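Local coordinates for agmatinase (Burkholderia thailandensis, PDB 4DZ4), which probably hydrolyses agmatine to putrescine and urea at a site holding two manganese ions, as in the arginase family to which it belongs, at residues 33-37 with 73-78; 38-44 with 98-103; 48-54 with 130-136; 84-88 with 310-315. All coordinates share one frame; numbering follows the deposited sequence.

Contact 1: residues 33-37 with 73-78; sequences LSFMR and VRAASV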
loop_
_atom_site.group_PDB
_atom_site.type_symbol
_atom_site.label_atom_id
_atom_site.label_comp_id
_atom_site.label_asym_id
_atom_site.label_seq_id
_atom_site.Cartn_x
_atom_site.Cartn_y
_atom_site.Cartn_z
ATOM N N LEU B 33 21.135 10.401 5.121
ATOM C CA LEU B 33 19.849 11.091 4.983
ATOM C C LEU B 33 19.591 12.116 6.111
ATOM O O LEU B 33 18.574 12.045 6.813
ATOM C CB LEU B 33 18.703 10.051 4.949
ATOM C CG LEU B 33 18.757 9.002 3.825
ATOM C CD1 LEU B 33 17.738 7.878 4.058
ATOM C CD2 LEU B 33 18.578 9.638 2.433
ATOM N N SER B 34 20.481 13.098 6.268
ATOM C CA SER B 34 20.152 14.250 7.131
ATOM C C SER B 34 19.263 15.212 6.341
ATOM O O SER B 34 19.109 15.066 5.123
ATOM C CB SER B 34 21.431 14.977 7.547
ATOM O OG SER B 34 22.041 15.469 6.363
ATOM N N PHE B 35 18.650 16.180 7.014
ATOM C CA PHE B 35 17.757 17.065 6.302
ATOM C C PHE B 35 18.504 17.905 5.267
ATOM O O PHE B 35 19.423 18.635 5.604
ATOM C CB PHE B 35 16.946 17.992 7.221
ATOM C CG PHE B 35 15.981 18.839 6.448
ATOM C CD1 PHE B 35 14.763 18.291 6.002
ATOM C CD2 PHE B 35 16.325 20.143 6.071
ATOM C CE1 PHE B 35 13.902 19.061 5.226
ATOM C CE2 PHE B 35 15.467 20.920 5.303
ATOM C CZ PHE B 35 14.253 20.377 4.870
ATOM N N MET B 36 18.096 17.788 4.010
ATOM C CA MET B 36 18.764 18.457 2.876
ATOM C C MET B 36 20.276 18.243 2.914
ATOM O O MET B 36 21.065 19.115 2.508
ATOM C CB MET B 36 18.371 19.957 2.770
ATOM C CG MET B 36 16.996 20.112 2.138
ATOM S SD MET B 36 16.494 21.814 1.964
ATOM C CE MET B 36 17.384 22.246 0.464
ATOM N N ARG B 37 20.676 17.060 3.379
ATOM C CA ARG B 37 22.096 16.641 3.432
ATOM C C ARG B 37 23.000 17.501 4.298
ATOM O O ARG B 37 24.215 17.420 4.153
ATOM C CB ARG B 37 22.737 16.549 2.023
ATOM C CG ARG B 37 21.876 15.841 0.976
ATOM C CD ARG B 37 21.636 14.380 1.328
ATOM N NE ARG B 37 21.130 13.715 0.123
ATOM C CZ ARG B 37 21.085 12.400 -0.053
ATOM N NH1 ARG B 37 21.463 11.578 0.918
ATOM N NH2 ARG B 37 20.665 11.909 -1.216
ATOM N N VAL B 73 10.507 13.194 6.819
ATOM C CA VAL B 73 10.796 14.481 6.186
ATOM C C VAL B 73 12.270 14.537 5.717
ATOM O O VAL B 73 12.542 15.007 4.612
ATOM C CB VAL B 73 10.445 15.659 7.115
ATOM C CG1 VAL B 73 10.841 16.997 6.458
ATOM C CG2 VAL B 73 8.937 15.635 7.395
ATOM N N ARG B 74 13.201 14.037 6.535
ATOM C CA ARG B 74 14.582 13.913 6.083
ATOM C C ARG B 74 14.720 13.112 4.783
ATOM O O ARG B 74 15.363 13.571 3.834
ATOM C CB ARG B 74 15.478 13.317 7.176
ATOM C CG ARG B 74 15.681 14.267 8.335
ATOM C CD ARG B 74 16.513 13.578 9.394
ATOM N NE ARG B 74 16.836 14.476 10.525
ATOM C CZ ARG B 74 16.340 14.414 11.768
ATOM N NH1 ARG B 74 15.491 13.447 12.166
ATOM N NH2 ARG B 74 16.765 15.297 12.661
ATOM N N ALA B 75 14.114 11.918 4.739
ATOM C CA ALA B 75 14.175 11.083 3.541
ATOM C C ALA B 75 13.558 11.792 2.333
ATOM O O ALA B 75 14.040 11.635 1.213
ATOM C CB ALA B 75 13.492 9.731 3.774
ATOM N N ALA B 76 12.488 12.557 2.554
ATOM C CA ALA B 76 11.798 13.237 1.472
ATOM C C ALA B 76 12.517 14.479 0.963
ATOM O O ALA B 76 12.060 15.093 -0.012
ATOM C CB ALA B 76 10.395 13.621 1.933
ATOM N N SER B 77 13.579 14.885 1.649
ATOM C CA SER B 77 14.276 16.129 1.301
ATOM C C SER B 77 15.419 15.914 0.277
ATOM O O SER B 77 16.068 16.878 -0.118
ATOM C CB SER B 77 14.813 16.813 2.572
ATOM O OG SER B 77 15.940 16.089 3.089
ATOM N N VAL B 78 15.658 14.671 -0.132
ATOM C CA VAL B 78 16.811 14.359 -1.023
ATOM C C VAL B 78 16.830 15.121 -2.339
ATOM O O VAL B 78 17.889 15.611 -2.778
ATOM C CB VAL B 78 17.069 12.840 -1.219
ATOM C CG1 VAL B 78 17.390 12.197 0.121
ATOM C CG2 VAL B 78 15.867 12.121 -1.831
HETATM O O HOH W 1 18.328 13.267 3.164
HETATM O O HOH W 2 20.341 14.528 -2.566
#
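M36 and S77 make the one direct hydrogen bond between loop 33-37 and the end of helix 69-76. The backbone N of M36 donates to S77 OG over 2.9 Å, nearly straight at 168°. That same hydroxyl donates to R74 O at 2.7 Å, a carbonyl that also accepts from S77 N, so OG relays from the last helical turn to the loop. A chi1 of 73° sets OG between its own backbone N and carbonyl carbon, where it can serve both partners. Two waters extend the polar set: one donates to S34 O and R74 O, the other accepts from R37 NE and donates to V78 O. Apolar contacts flank these bonds. F35 CE1 lies 3.6 Å from S77 CB and 3.9 Å from V73 CG1, while R74 CA sits at the ring's edge. V78 CG1 touches L33 CD2 at 3.6 Å and also rests over one face of the R37 guanidinium, towards the rim, 3.5 Å from R37 NH2. R37 NH1 is held by the carbonyls of A30 and V32. Around this buried join, R74 forms salt bridges with D100 and D103 of strand 98-103, which follows in the chain. On another flank F35 packs on A309 and L313, and M36 on C310, so the loop lies between helix 69-76 and helix 300-323 of the arginase-type alpha/beta fold.

Contact 2: residues 38-44 with 98-103; sequences RNYTRDL and VIDYGD. With EDO (1,2-ethanediol), chain Z.
Y40 pairs with D100 in parallel register, their CA atoms 4.9 Å apart, and this short strand 39-40 forms one outer margin, within the chain, of the parallel sheet of the arginase fold. D100 N donates to N39 O at 2.9 Å and D100 O accepts from T41 N at 3.1 Å, so one residue of strand 98-103 is gripped through both backbone polar atoms. Beyond this pair, Y101 CA makes a CA-H...O contact with T41 O.

The Y40 ring runs alongside the D100 carboxylate and points the same way, with their planes 55° apart and CE1 3.6 Å from D100 CG. D100 OD1 takes the N-H of G102 in an Asx turn, while OD2 is bound by R74, which leaves the carboxylate well fixed. I99 CD1 meets L44 CD2 at 3.6 Å, and T41 CG2 packs on the same isoleucine.

R42 bends at chi2 (-83°) and lays its chain across Y101: CD stands over the ring centre in a CH-pi contact, 3.5 Å from the centroid. The guanidinium continues nearly parallel to the ring, 8° between planes, and R42 NE donates to Y101 O over 2.8 Å. R42 NH2 forms a salt bridge with D12 of the second subunit, so this CH-pi contact also borders a subunit interface. T41 OG1 accepts from D43 N in an ST turn, and beside that turn R42 N donates to O2 of a bound 1,2-ethanediol at 2.7 Å.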
loop_
_atom_site.group_PDB
_atom_site.type_symbol
_atom_site.label_atom_id
_atom_site.label_comp_id
_atom_site.label_asym_id
_atom_site.label_seq_id
_atom_site.Cartn_x
_atom_site.Cartn_y
_atom_site.Cartn_z
ATOM N N ARG B 38 22.423 18.335 5.155
ATOM C CA ARG B 38 23.214 19.219 5.993
ATOM C C ARG B 38 24.069 18.452 7.018
ATOM O O ARG B 38 23.774 17.295 7.384
ATOM C CB ARG B 38 22.326 20.294 6.660
ATOM C CG ARG B 38 21.646 21.264 5.692
ATOM C CD ARG B 38 22.425 21.491 4.380
ATOM N NE ARG B 38 23.728 22.077 4.585
ATOM C CZ ARG B 38 24.720 22.043 3.691
ATOM N NH1 ARG B 38 25.850 22.612 4.002
ATOM N NH2 ARG B 38 24.597 21.406 2.516
ATOM N N ASN B 39 25.165 19.075 7.453
ATOM C CA ASN B 39 26.059 18.377 8.382
ATOM C C ASN B 39 25.311 17.875 9.610
ATOM O O ASN B 39 24.605 18.647 10.263
ATOM C CB ASN B 39 27.156 19.301 8.890
ATOM C CG ASN B 39 28.123 19.722 7.803
ATOM O OD1 ASN B 39 27.933 19.442 6.628
ATOM N ND2 ASN B 39 29.193 20.397 8.210
ATOM N N TYR B 40 25.488 16.592 9.927
ATOM C CA TYR B 40 25.079 16.063 11.233
ATOM C C TYR B 40 26.078 16.467 12.302
ATOM O O TYR B 40 27.242 16.029 12.284
ATOM C CB TYR B 40 25.047 14.534 11.193
ATOM C CG TYR B 40 23.724 13.892 10.836
ATOM C CD1 TYR B 40 22.500 14.371 11.348
ATOM C CD2 TYR B 40 23.701 12.746 10.038
ATOM C CE1 TYR B 40 21.302 13.745 11.016
ATOM C CE2 TYR B 40 22.501 12.087 9.738
ATOM C CZ TYR B 40 21.325 12.588 10.230
ATOM O OH TYR B 40 20.159 11.936 9.927
ATOM N N THR B 41 25.631 17.264 13.255
ATOM C CA THR B 41 26.525 17.732 14.337
ATOM C C THR B 41 25.719 18.348 15.465
ATOM O O THR B 41 24.634 18.859 15.227
ATOM C CB THR B 41 27.566 18.771 13.846
ATOM O OG1 THR B 41 28.488 19.080 14.907
ATOM C CG2 THR B 41 26.875 20.081 13.350
ATOM N N ARG B 42 26.293 18.311 16.667
ATOM C CA ARG B 42 25.747 18.989 17.855
ATOM C C ARG B 42 26.565 20.274 18.182
ATOM O O ARG B 42 26.233 20.979 19.142
ATOM C CB ARG B 42 25.733 18.042 19.065
ATOM C CG ARG B 42 24.897 16.743 18.883
ATOM C CD ARG B 42 23.450 17.043 19.170
ATOM N NE ARG B 42 22.487 15.953 18.985
ATOM C CZ ARG B 42 21.952 15.273 20.000
ATOM N NH1 ARG B 42 22.328 15.532 21.259
ATOM N NH2 ARG B 42 21.031 14.349 19.767
ATOM N N ASP B 43 27.582 20.571 17.369
ATOM C CA ASP B 43 28.395 21.789 17.512
ATOM C C ASP B 43 27.702 22.979 16.871
ATOM O O ASP B 43 27.452 22.989 15.675
ATOM C CB ASP B 43 29.775 21.590 16.880
ATOM C CG ASP B 43 30.592 20.543 17.609
ATOM O OD1 ASP B 43 30.397 20.378 18.832
ATOM O OD2 ASP B 43 31.435 19.872 16.963
ATOM N N LEU B 44 27.387 23.982 17.671
ATOM C CA LEU B 44 26.516 25.047 17.202
ATOM C C LEU B 44 27.255 26.349 16.841
ATOM O O LEU B 44 26.629 27.285 16.373
ATOM C CB LEU B 44 25.438 25.326 18.252
ATOM C CG LEU B 44 24.564 24.141 18.698
ATOM C CD1 LEU B 44 23.580 24.561 19.774
ATOM C CD2 LEU B 44 23.815 23.530 17.525
ATOM N N VAL B 98 23.568 25.898 8.018
ATOM C CA VAL B 98 22.445 25.068 8.483
ATOM C C VAL B 98 22.975 23.689 8.809
ATOM O O VAL B 98 23.682 23.100 7.982
ATOM C CB VAL B 98 21.365 24.942 7.393
ATOM C CG1 VAL B 98 20.146 24.148 7.908
ATOM C CG2 VAL B 98 20.917 26.308 6.911
ATOM N N ILE B 99 22.636 23.171 9.993
ATOM C CA ILE B 99 23.033 21.818 10.375
ATOM C C ILE B 99 21.797 20.994 10.727
ATOM O O ILE B 99 20.702 21.550 10.961
ATOM C CB ILE B 99 24.010 21.805 11.566
ATOM C CG1 ILE B 99 23.281 22.325 12.844
ATOM C CG2 ILE B 99 25.252 22.613 11.185
ATOM C CD1 ILE B 99 23.969 22.096 14.189
ATOM N N ASP B 100 21.980 19.676 10.736
ATOM C CA ASP B 100 20.969 18.765 11.291
ATOM C C ASP B 100 21.548 18.242 12.626
ATOM O O ASP B 100 22.549 17.525 12.670
ATOM C CB ASP B 100 20.652 17.646 10.277
ATOM C CG ASP B 100 19.451 16.795 10.684
ATOM O OD1 ASP B 100 19.189 16.695 11.894
ATOM O OD2 ASP B 100 18.800 16.213 9.784
ATOM N N TYR B 101 20.880 18.627 13.702
ATOM C CA TYR B 101 21.256 18.338 15.082
ATOM C C TYR B 101 20.929 16.881 15.430
ATOM O O TYR B 101 21.405 16.349 16.436
ATOM C CB TYR B 101 20.422 19.286 15.959
ATOM C CG TYR B 101 20.601 19.222 17.490
ATOM C CD1 TYR B 101 21.355 20.159 18.166
ATOM C CD2 TYR B 101 19.951 18.233 18.239
ATOM C CE1 TYR B 101 21.481 20.102 19.568
ATOM C CE2 TYR B 101 20.091 18.147 19.617
ATOM C CZ TYR B 101 20.836 19.085 20.278
ATOM O OH TYR B 101 20.954 18.977 21.671
ATOM N N GLY B 102 20.120 16.235 14.601
ATOM C CA GLY B 102 19.488 14.981 15.012
ATOM C C GLY B 102 18.187 15.271 15.763
ATOM O O GLY B 102 17.458 16.219 15.446
ATOM N N ASP B 103 17.899 14.480 16.793
ATOM C CA ASP B 103 16.604 14.595 17.468
ATOM C C ASP B 103 16.670 14.910 18.958
ATOM O O ASP B 103 17.678 14.655 19.631
ATOM C CB ASP B 103 15.815 13.282 17.292
ATOM C CG ASP B 103 15.500 12.972 15.839
ATOM O OD1 ASP B 103 15.200 13.910 15.053
ATOM O OD2 ASP B 103 15.566 11.783 15.453
HETATM C C1 EDO Z . 29.308 15.147 18.350
HETATM O O1 EDO Z . 29.026 15.633 19.672
HETATM C C2 EDO Z . 28.319 15.792 17.393
HETATM O O2 EDO Z . 28.631 17.194 17.403
HETATM O O HOH W 3 24.874 25.159 5.521
HETATM O O HOH W 4 25.808 21.912 7.126
#

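Contact 3: residues 48-54 with 130-136; sequences DVVVSGV and ARMLTLG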
loop_
_atom_site.group_PDB
_atom_site.type_symbol
_atom_site.label_atom_id
_atom_site.label_comp_id
_atom_site.label_asym_id
_atom_site.label_seq_id
_atom_site.Cartn_x
_atom_site.Cartn_y
_atom_site.Cartn_z
ATOM N N ASP B 48 23.695 29.227 11.662
ATOM C CA ASP B 48 22.570 30.161 11.504
ATOM C C ASP B 48 21.218 29.511 11.790
ATOM O O ASP B 48 20.330 30.129 12.386
ATOM C CB ASP B 48 22.535 30.720 10.073
ATOM C CG ASP B 48 23.788 31.528 9.719
ATOM O OD1 ASP B 48 24.218 32.344 10.546
ATOM O OD2 ASP B 48 24.336 31.346 8.610
ATOM N N VAL B 49 21.056 28.282 11.330
ATOM C CA VAL B 49 19.807 27.539 11.544
ATOM C C VAL B 49 20.105 26.103 11.936
ATOM O O VAL B 49 20.927 25.429 11.298
ATOM C CB VAL B 49 18.891 27.517 10.302
ATOM C CG1 VAL B 49 17.572 26.830 10.648
ATOM C CG2 VAL B 49 18.651 28.927 9.751
ATOM N N VAL B 50 19.407 25.640 12.975
ATOM C CA VAL B 50 19.491 24.242 13.413
ATOM C C VAL B 50 18.179 23.535 13.074
ATOM O O VAL B 50 17.106 23.923 13.576
ATOM C CB VAL B 50 19.727 24.123 14.924
ATOM C CG1 VAL B 50 19.643 22.658 15.369
ATOM C CG2 VAL B 50 21.097 24.719 15.263
ATOM N N VAL B 51 18.282 22.498 12.250
ATOM C CA VAL B 51 17.150 21.595 11.998
ATOM C C VAL B 51 17.233 20.468 13.031
ATOM O O VAL B 51 18.319 19.884 13.210
ATOM C CB VAL B 51 17.208 20.992 10.567
ATOM C CG1 VAL B 51 16.012 20.057 10.322
ATOM C CG2 VAL B 51 17.169 22.118 9.542
ATOM N N SER B 52 16.114 20.128 13.684
ATOM C CA SER B 52 16.135 19.000 14.609
ATOM C C SER B 52 14.764 18.364 14.580
ATOM O O SER B 52 13.804 19.003 14.127
ATOM C CB SER B 52 16.510 19.437 16.039
ATOM O OG SER B 52 15.475 20.209 16.645
ATOM N N GLY B 53 14.684 17.127 15.039
ATOM C CA GLY B 53 13.390 16.430 15.098
ATOM C C GLY B 53 12.905 16.295 16.543
ATOM O O GLY B 53 13.707 16.177 17.483
ATOM N N VAL B 54 11.586 16.297 16.726
ATOM C CA VAL B 54 10.988 15.940 18.024
ATOM C C VAL B 54 9.971 14.843 17.723
ATOM O O VAL B 54 8.888 15.136 17.225
ATOM C CB VAL B 54 10.290 17.138 18.750
ATOM C CG1 VAL B 54 9.767 16.670 20.099
ATOM C CG2 VAL B 54 11.270 18.295 18.983
ATOM N N ALA B 130 21.527 30.510 16.902
ATOM C CA ALA B 130 20.902 29.890 15.717
ATOM C C ALA B 130 19.375 29.976 15.823
ATOM O O ALA B 130 18.833 30.020 16.922
ATOM C CB ALA B 130 21.337 28.427 15.584
ATOM N N ARG B 131 18.694 30.023 14.680
ATOM C CA ARG B 131 17.240 29.866 14.629
ATOM C C ARG B 131 16.954 28.371 14.667
ATOM O O ARG B 131 17.791 27.572 14.228
ATOM C CB ARG B 131 16.671 30.373 13.308
ATOM C CG ARG B 131 17.038 31.791 12.909
ATOM C CD ARG B 131 16.376 32.818 13.793
ATOM N NE ARG B 131 16.569 34.136 13.191
ATOM C CZ ARG B 131 16.209 35.282 13.751
ATOM N NH1 ARG B 131 15.650 35.298 14.956
ATOM N NH2 ARG B 131 16.419 36.411 13.097
ATOM N N MET B 132 15.759 28.011 15.122
ATOM C CA MET B 132 15.313 26.610 15.123
ATOM C C MET B 132 14.291 26.365 14.027
ATOM O O MET B 132 13.309 27.091 13.919
ATOM C CB MET B 132 14.701 26.195 16.464
ATOM C CG MET B 132 15.718 26.130 17.583
ATOM S SD MET B 132 14.953 25.564 19.119
ATOM C CE MET B 132 14.561 23.844 18.760
ATOM N N LEU B 133 14.563 25.360 13.200
ATOM C CA LEU B 133 13.552 24.802 12.290
ATOM C C LEU B 133 13.298 23.359 12.753
ATOM O O LEU B 133 14.153 22.480 12.583
ATOM C CB LEU B 133 14.113 24.830 10.860
ATOM C CG LEU B 133 13.188 24.289 9.771
ATOM C CD1 LEU B 133 11.806 24.871 9.878
ATOM C CD2 LEU B 133 13.778 24.531 8.370
ATOM N N THR B 134 12.149 23.124 13.374
ATOM C CA THR B 134 11.931 21.850 14.050
ATOM C C THR B 134 10.934 20.985 13.269
ATOM O O THR B 134 9.934 21.484 12.778
ATOM C CB THR B 134 11.466 22.094 15.493
ATOM O OG1 THR B 134 12.406 22.970 16.146
ATOM C CG2 THR B 134 11.427 20.774 16.298
ATOM N N LEU B 135 11.250 19.699 13.148
ATOM C CA LEU B 135 10.395 18.744 12.411
ATOM C C LEU B 135 9.678 17.898 13.451
ATOM O O LEU B 135 10.337 17.288 14.299
ATOM C CB LEU B 135 11.262 17.840 11.532
ATOM C CG LEU B 135 12.213 18.564 10.570
ATOM C CD1 LEU B 135 13.078 17.572 9.756
ATOM C CD2 LEU B 135 11.403 19.493 9.660
ATOM N N GLY B 136 8.344 17.853 13.372
ATOM C CA GLY B 136 7.559 17.007 14.241
ATOM C C GLY B 136 7.342 15.607 13.633
ATOM O O GLY B 136 7.735 15.347 12.511
HETATM O O HOH W 5 15.246 22.758 15.657
#
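V50 and R131 belong to neighbouring strands whose flat groups in contact are peptides rather than rings. On one face of the pair lie V49 and V51 with R131, L133 and L135; on the other lie V50, S52 and V54 with M132 and T134. Along the edges, strand 49-54 is flanked by strand 98-103, and strand 131-136 by strand 282-289. The strand axes approach to 4.6 Å and diverge by 28°, the twist of a parallel pair. Six backbone hydrogen bonds join them, donors coming from each strand in turn. V50 N to R131 O is short at 2.8 Å and nearly straight (173°), whereas S52 N to L133 O stretches to 3.3 Å. A water beside the latter bond donates to V50 O and hydrogen-bonds both S52 OG and T134 OG1, while S52 OG is also held by H121. With chi1 at -53°, T134 keeps OG1 on this water and sends CG2 to V54 CG2, 3.7 Å away. On the opposite face V51 CG1 meets L135 CD1 at 3.9 Å. Helix 114-126 covers V50, V54 and M132, and helix 300-323 covers V49 and L133. This is the layered alpha/beta core of the arginase fold: strand 98-103, helix 114-126 and strand 131-136 make a beta-alpha-beta crossover spanning strand 49-54, and G136 ends about 8 Å from the side chain of the manganese ligand H139.

Contact 4: residues 84-88 with 310-315; sequences NPYPW and CDLLCL. With EDO (1,2-ethanediol), chain C; EDO (1,2-ethanediol), chain T.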
loop_
_atom_site.group_PDB
_atom_site.type_symbol
_atom_site.label_atom_id
_atom_site.label_comp_id
_atom_site.label_asym_id
_atom_site.label_seq_id
_atom_site.Cartn_x
_atom_site.Cartn_y
_atom_site.Cartn_z
ATOM N N ASN B 84 19.473 24.131 -6.820
ATOM C CA ASN B 84 19.108 25.359 -6.117
ATOM C C ASN B 84 17.588 25.347 -5.973
ATOM O O ASN B 84 16.892 25.039 -6.953
ATOM C CB ASN B 84 19.509 26.606 -6.901
ATOM C CG ASN B 84 21.016 26.776 -7.028
ATOM O OD1 ASN B 84 21.802 25.990 -6.495
ATOM N ND2 ASN B 84 21.421 27.815 -7.744
ATOM N N PRO B 85 17.074 25.673 -4.772
ATOM C CA PRO B 85 15.620 25.769 -4.598
ATOM C C PRO B 85 14.974 26.738 -5.586
ATOM O O PRO B 85 15.589 27.758 -5.959
ATOM C CB PRO B 85 15.486 26.260 -3.144
ATOM C CG PRO B 85 16.659 25.592 -2.470
ATOM C CD PRO B 85 17.772 25.841 -3.480
ATOM N N TYR B 86 13.764 26.387 -6.032
ATOM C CA TYR B 86 13.009 27.175 -6.980
ATOM C C TYR B 86 11.914 27.972 -6.255
ATOM O O TYR B 86 11.292 27.431 -5.350
ATOM C CB TYR B 86 12.373 26.251 -8.021
ATOM C CG TYR B 86 11.844 27.009 -9.202
ATOM C CD1 TYR B 86 12.697 27.373 -10.241
ATOM C CD2 TYR B 86 10.502 27.395 -9.265
ATOM C CE1 TYR B 86 12.235 28.091 -11.331
ATOM C CE2 TYR B 86 10.023 28.115 -10.344
ATOM C CZ TYR B 86 10.901 28.457 -11.369
ATOM O OH TYR B 86 10.475 29.159 -12.436
ATOM N N PRO B 87 11.652 29.245 -6.651
ATOM C CA PRO B 87 12.202 30.041 -7.737
ATOM C C PRO B 87 13.432 30.829 -7.293
ATOM O O PRO B 87 13.969 31.600 -8.081
ATOM C CB PRO B 87 11.061 31.021 -8.053
ATOM C CG PRO B 87 10.413 31.254 -6.721
ATOM C CD PRO B 87 10.555 29.963 -5.956
ATOM N N TRP B 88 13.849 30.616 -6.035
ATOM C CA TRP B 88 14.984 31.324 -5.405
ATOM C C TRP B 88 16.224 31.417 -6.257
ATOM O O TRP B 88 16.798 32.513 -6.459
ATOM C CB TRP B 88 15.329 30.617 -4.094
ATOM C CG TRP B 88 14.140 30.491 -3.167
ATOM C CD1 TRP B 88 13.362 29.350 -2.898
ATOM C CD2 TRP B 88 13.552 31.567 -2.359
ATOM N NE1 TRP B 88 12.359 29.647 -1.991
ATOM C CE2 TRP B 88 12.427 30.971 -1.624
ATOM C CE3 TRP B 88 13.837 32.918 -2.184
ATOM C CZ2 TRP B 88 11.641 31.724 -0.750
ATOM C CZ3 TRP B 88 13.042 33.664 -1.297
ATOM C CH2 TRP B 88 11.971 33.083 -0.608
ATOM N N CYS B 310 12.218 23.769 3.312
ATOM C CA CYS B 310 13.243 24.303 2.423
ATOM C C CYS B 310 12.977 25.799 2.188
ATOM O O CYS B 310 13.886 26.637 2.293
ATOM C CB CYS B 310 13.264 23.527 1.096
ATOM S SG CYS B 310 14.335 24.269 -0.176
ATOM N N ASP B 311 11.726 26.132 1.933
ATOM C CA ASP B 311 11.376 27.543 1.749
ATOM C C ASP B 311 11.604 28.397 2.988
ATOM O O ASP B 311 12.020 29.550 2.855
ATOM C CB ASP B 311 9.961 27.668 1.185
ATOM C CG ASP B 311 9.902 27.256 -0.295
ATOM O OD1 ASP B 311 10.899 27.472 -1.016
ATOM O OD2 ASP B 311 8.857 26.728 -0.746
ATOM N N LEU B 312 11.368 27.838 4.178
ATOM C CA LEU B 312 11.716 28.528 5.428
ATOM C C LEU B 312 13.223 28.824 5.505
ATOM O O LEU B 312 13.623 29.948 5.858
ATOM C CB LEU B 312 11.225 27.733 6.664
ATOM C CG LEU B 312 9.686 27.682 6.769
ATOM C CD1 LEU B 312 9.256 26.598 7.739
ATOM C CD2 LEU B 312 9.139 29.046 7.206
ATOM N N LEU B 313 14.062 27.836 5.174
ATOM C CA LEU B 313 15.515 28.093 5.096
ATOM C C LEU B 313 15.840 29.235 4.123
ATOM O O LEU B 313 16.687 30.063 4.410
ATOM C CB LEU B 313 16.319 26.851 4.690
ATOM C CG LEU B 313 16.189 25.719 5.725
ATOM C CD1 LEU B 313 16.949 24.480 5.266
ATOM C CD2 LEU B 313 16.741 26.187 7.056
ATOM N N CYS B 314 15.177 29.251 2.979
ATOM C CA CYS B 314 15.480 30.252 1.971
ATOM C C CYS B 314 15.086 31.637 2.453
ATOM O O CYS B 314 15.792 32.601 2.166
ATOM C CB CYS B 314 14.804 29.873 0.645
ATOM S SG CYS B 314 15.572 28.452 -0.165
ATOM N N LEU B 315 13.977 31.727 3.195
ATOM C CA LEU B 315 13.560 33.000 3.800
ATOM C C LEU B 315 14.653 33.508 4.731
ATOM O O LEU B 315 15.022 34.687 4.668
ATOM C CB LEU B 315 12.247 32.883 4.553
ATOM C CG LEU B 315 10.994 32.692 3.674
ATOM C CD1 LEU B 315 9.803 32.345 4.556
ATOM C CD2 LEU B 315 10.715 33.961 2.885
HETATM C C1 EDO C . 22.205 25.134 -10.787
HETATM O O1 EDO C . 21.727 25.094 -12.151
HETATM C C2 EDO C . 21.487 24.112 -9.889
HETATM O O2 EDO C . 20.089 24.438 -9.755
HETATM C C1 EDO T . 22.309 22.884 -5.530
HETATM O O1 EDO T . 21.888 23.901 -4.605
HETATM C C2 EDO T . 23.377 22.003 -4.912
HETATM O O2 EDO T . 24.553 22.824 -4.827
HETATM O O HOH W 6 11.818 25.917 -2.975
#
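W88 and D311 are brought together by similar first torsions. In W88, chi1 of -55° sets CG anti to the carbonyl carbon and lays the indole against helix 300-323; in D311, chi1 of -73° brings OD1 round to the indole N-H. W88 NE1 donates to D311 OD1 over 2.8 Å at 162°. The acceptor lies in the indole plane, but the donor approaches from above the carboxylate plane. A water donates to the same OD1 at 2.7 Å and to Y86 O, tying the loop backbone to this oxygen. R276 forms a salt bridge with OD2, so each carboxylate oxygen has a partner, which probably favours the charged form. Over one indole face sits C314, one helical turn on. Its CB stands 3.5 Å from the centroid of the five-membered ring, a CH-pi contact, and its SG 3.8 Å from that centroid, a sulfur-aromatic contact. L315 CD2 meets the benzene end of the indole obliquely, 3.8 Å from W88 CH2. P85 adds its ring to the sulfur atoms, with CG 3.5 Å from C310 SG and CB 3.7 Å from C314 SG. Y86 points off the helix, and its hydroxyl bonds D216 of the third subunit. A loop carrying P85 and P87, the latter after a cis peptide bond, is thus docked on the long C-terminal helix of the arginase fold by an indole-carboxylate bond and a cysteine sulfur-aromatic contact, beside a subunit interface.

Contacts 1 and 2 are joined through D100 OD2, which receives R74 NE in a salt bridge at 2.7 Å and probably the N-H of F35. Contact 2 passes into contact 3 through adjoining strands: Y101 N probably bonds V51 O at 2.9 Å. Helix 300-323 connects contact 4 to the rest, L313 CD2 lying 3.6 Å from L133 CD2 of contact 3, and C310 SG 3.7 Å from M36 CE of contact 1. With respect to the metal centre, contact 3 comes within about 11 Å of a manganese ion at G136, and the side chain of V73 in contact 1 is about 11 Å from that of the ligand D246. Contacts 2 and 4 lie away from that site.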